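Local structure of NikO protein (Streptomyces tendae, 4FQD) at residues A74-D79 against E83-D88. The protein is an enolpyruvyl transferase essential in nikkomycin biosynthesis, related to the enzymes that move the enolpyruvyl group of phosphoenolpyruvate. The protein carries 4 engineered substitutions. Residues are numbered along the deposited sequence; the frame is centred on the assembly and turned at random.
Sequences AHAHYD and ETFTVD
H75, H77 and D79 pair with D88, T86 and T84 through six backbone hydrogen bonds, two per antiparallel pair; the straightest is T86 N to H77 O (3.1 Å, 179° at the hydrogen). On the face carrying Y78, A76, F85 and V87, the F85 ring lies along the H77 peptide, its edge atom CD1 3.6 Å from H77 O. V87 CG1 lies 3.6 Å above one face of that ring, toward its rim, and meets A76 CB at 4.0 Å. With CG anti to the backbone N (chi1 -178°), the Y78 ring reaches past T84 O to E83, where OH, hydrogen-bonded to C56 O, comes 3.8 Å from E83 CB. A leucine for Y78 would probably leave C56 O without this partner and E83 CB less covered. On the other face, the H75 and T86 side chains cross, H75 CE1 4.0 Å from T86 CG2. F69 of helix 60-71 packs on A76 and V87, while L37 and V41 of helix 34-44 touch F85. Strand 84-88 pairs with 50-54, putting 75-79 at the sheet's edge within the chain. D79 is matched by two residues, E83 and T84, in a G1 beta bulge closing a beta hairpin in the inverse alpha/beta barrel of enolpyruvyl transferases.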
ATOM      1  N   ALA A  74      41.467   8.616 -19.409  1.00 28.91           N
ATOM      2  CA  ALA A  74      41.514   8.778 -17.960  1.00 25.74           C
ATOM      3  C   ALA A  74      42.126   7.554 -17.284  1.00 23.72           C
ATOM      4  O   ALA A  74      42.606   6.639 -17.953  1.00 26.25           O
ATOM      5  CB  ALA A  74      40.123   9.056 -17.408  1.00 24.16           C
ATOM      6  N   HIS A  75      42.101   7.543 -15.956  1.00 21.03           N
ATOM      7  CA  HIS A  75      42.703   6.462 -15.185  1.00 22.39           C
ATOM      8  C   HIS A  75      41.657   5.633 -14.443  1.00 26.49           C
ATOM      9  O   HIS A  75      40.693   6.178 -13.904  1.00 24.95           O
ATOM     10  CB  HIS A  75      43.722   7.025 -14.193  1.00 23.95           C
ATOM     11  CG  HIS A  75      44.284   6.001 -13.255  1.00 31.91           C
ATOM     12  ND1 HIS A  75      43.673   5.667 -12.066  1.00 33.45           N
ATOM     13  CD2 HIS A  75      45.399   5.240 -13.332  1.00 33.05           C
ATOM     14  CE1 HIS A  75      44.387   4.742 -11.451  1.00 35.90           C
ATOM     15  NE2 HIS A  75      45.442   4.465 -12.198  1.00 36.91           N
ATOM     16  N   ALA A  76      41.861   4.319 -14.420  1.00 21.32           N
ATOM     17  CA  ALA A  76      40.987   3.405 -13.688  1.00 21.27           C
ATOM     18  C   ALA A  76      41.672   2.061 -13.464  1.00 22.87           C
ATOM     19  O   ALA A  76      42.121   1.418 -14.412  1.00 26.51           O
ATOM     20  CB  ALA A  76      39.676   3.207 -14.431  1.00 22.59           C
ATOM     21  N   HIS A  77      41.747   1.639 -12.206  1.00 21.27           N
ATOM     22  CA  HIS A  77      42.355   0.359 -11.868  1.00 22.32           C
ATOM     23  C   HIS A  77      41.645  -0.319 -10.703  1.00 24.18           C
ATOM     24  O   HIS A  77      41.533   0.248  -9.617  1.00 21.47           O
ATOM     25  CB  HIS A  77      43.837   0.536 -11.535  1.00 22.58           C
ATOM     26  CG  HIS A  77      44.498  -0.715 -11.044  1.00 20.92           C
ATOM     27  ND1 HIS A  77      44.809  -0.921  -9.719  1.00 25.93           N
ATOM     28  CD2 HIS A  77      44.895  -1.831 -11.703  1.00 24.37           C
ATOM     29  CE1 HIS A  77      45.378  -2.107  -9.581  1.00 28.00           C
ATOM     30  NE2 HIS A  77      45.440  -2.678 -10.770  1.00 25.84           N
ATOM     31  N   TYR A  78      41.168  -1.537 -10.938  1.00 23.11           N
ATOM     32  CA  TYR A  78      40.491  -2.300  -9.899  1.00 26.62           C
ATOM     33  C   TYR A  78      41.401  -3.372  -9.310  1.00 27.47           C
ATOM     34  O   TYR A  78      41.879  -4.256 -10.019  1.00 25.98           O
ATOM     35  CB  TYR A  78      39.209  -2.937 -10.441  1.00 19.42           C
ATOM     36  CG  TYR A  78      38.431  -3.717  -9.404  1.00 26.87           C
ATOM     37  CD1 TYR A  78      37.795  -3.068  -8.353  1.00 20.87           C
ATOM     38  CD2 TYR A  78      38.330  -5.100  -9.477  1.00 28.29           C
ATOM     39  CE1 TYR A  78      37.082  -3.775  -7.402  1.00 24.10           C
ATOM     40  CE2 TYR A  78      37.617  -5.816  -8.530  1.00 28.91           C
ATOM     41  CZ  TYR A  78      36.995  -5.149  -7.496  1.00 26.08           C
ATOM     42  OH  TYR A  78      36.286  -5.857  -6.553  1.00 27.92           O
ATOM     43  N   ASP A  79      41.640  -3.279  -8.006  1.00 29.16           N
ATOM     44  CA  ASP A  79      42.452  -4.261  -7.300  1.00 24.55           C
ATOM     45  C   ASP A  79      41.539  -5.264  -6.603  1.00 30.44           C
ATOM     46  O   ASP A  79      41.087  -5.030  -5.482  1.00 27.46           O
ATOM     47  CB  ASP A  79      43.354  -3.563  -6.278  1.00 29.48           C
ATOM     48  CG  ASP A  79      44.490  -4.448  -5.796  1.00 42.12           C
ATOM     49  OD1 ASP A  79      44.367  -5.688  -5.876  1.00 41.56           O
ATOM     50  OD2 ASP A  79      45.510  -3.897  -5.330  1.00 39.39           O
ATOM     51  N   GLU A  83      39.652  -5.368  -3.112  1.00 28.94           N
ATOM     52  CA  GLU A  83      38.409  -4.808  -3.642  1.00 27.38           C
ATOM     53  C   GLU A  83      38.412  -3.284  -3.656  1.00 26.10           C
ATOM     54  O   GLU A  83      37.501  -2.645  -3.131  1.00 24.70           O
ATOM     55  CB  GLU A  83      37.205  -5.333  -2.856  1.00 27.32           C
ATOM     56  CG  GLU A  83      37.127  -6.849  -2.805  1.00 41.56           C
ATOM     57  CD  GLU A  83      35.776  -7.348  -2.337  1.00 45.12           C
ATOM     58  OE1 GLU A  83      35.529  -7.348  -1.112  1.00 49.12           O
ATOM     59  OE2 GLU A  83      34.961  -7.742  -3.195  1.00 38.87           O
ATOM     60  N   THR A  84      39.446  -2.709  -4.262  1.00 30.68           N
ATOM     61  CA  THR A  84      39.607  -1.262  -4.295  1.00 24.09           C
ATOM     62  C   THR A  84      39.608  -0.730  -5.724  1.00 23.49           C
ATOM     63  O   THR A  84      40.388  -1.178  -6.564  1.00 24.94           O
ATOM     64  CB  THR A  84      40.904  -0.828  -3.590  1.00 26.10           C
ATOM     65  OG1 THR A  84      40.865  -1.242  -2.219  1.00 29.11           O
ATOM     66  CG2 THR A  84      41.066   0.680  -3.655  1.00 30.04           C
ATOM     67  N   PHE A  85      38.725   0.226  -5.991  1.00 19.59           N
ATOM     68  CA  PHE A  85      38.622   0.836  -7.308  1.00 16.37           C
ATOM     69  C   PHE A  85      39.167   2.257  -7.264  1.00 19.03           C
ATOM     70  O   PHE A  85      38.623   3.116  -6.571  1.00 19.87           O
ATOM     71  CB  PHE A  85      37.163   0.862  -7.765  1.00 19.24           C
ATOM     72  CG  PHE A  85      36.988   1.089  -9.241  1.00 16.48           C
ATOM     73  CD1 PHE A  85      38.023   0.832 -10.125  1.00 19.51           C
ATOM     74  CD2 PHE A  85      35.788   1.563  -9.742  1.00 10.74           C
ATOM     75  CE1 PHE A  85      37.863   1.039 -11.483  1.00 22.64           C
ATOM     76  CE2 PHE A  85      35.620   1.775 -11.099  1.00 14.79           C
ATOM     77  CZ  PHE A  85      36.658   1.512 -11.971  1.00 19.78           C
ATOM     78  N   THR A  86      40.245   2.500  -8.001  1.00 21.59           N
ATOM     79  CA  THR A  86      40.842   3.829  -8.055  1.00 18.19           C
ATOM     80  C   THR A  86      40.684   4.456  -9.437  1.00 21.78           C
ATOM     81  O   THR A  86      41.183   3.927 -10.430  1.00 21.79           O
ATOM     82  CB  THR A  86      42.334   3.797  -7.680  1.00 20.05           C
ATOM     83  OG1 THR A  86      42.483   3.289  -6.348  1.00 25.41           O
ATOM     84  CG2 THR A  86      42.928   5.196  -7.751  1.00 23.24           C
ATOM     85  N   VAL A  87      39.984   5.583  -9.491  1.00 21.38           N
ATOM     86  CA  VAL A  87      39.754   6.286 -10.748  1.00 15.45           C
ATOM     87  C   VAL A  87      40.283   7.716 -10.683  1.00 21.32           C
ATOM     88  O   VAL A  87      40.448   8.278  -9.600  1.00 20.25           O
ATOM     89  CB  VAL A  87      38.256   6.325 -11.105  1.00 15.61           C
ATOM     90  CG1 VAL A  87      37.729   4.918 -11.359  1.00 16.18           C
ATOM     91  CG2 VAL A  87      37.466   7.008  -9.999  1.00 13.60           C
ATOM     92  N   ASP A  88      40.552   8.295 -11.849  1.00 20.27           N
ATOM     93  CA  ASP A  88      41.026   9.671 -11.938  1.00 16.40           C
ATOM     94  C   ASP A  88      40.672  10.248 -13.305  1.00 23.95           C
ATOM     95  O   ASP A  88      41.167   9.784 -14.332  1.00 23.36           O
ATOM     96  CB  ASP A  88      42.538   9.737 -11.712  1.00 20.14           C
ATOM     97  CG  ASP A  88      43.019  11.139 -11.371  1.00 26.78           C
ATOM     98  OD1 ASP A  88      42.274  12.109 -11.623  1.00 32.00           O
ATOM     99  OD2 ASP A  88      44.146  11.269 -10.849  1.00 28.54           O
TER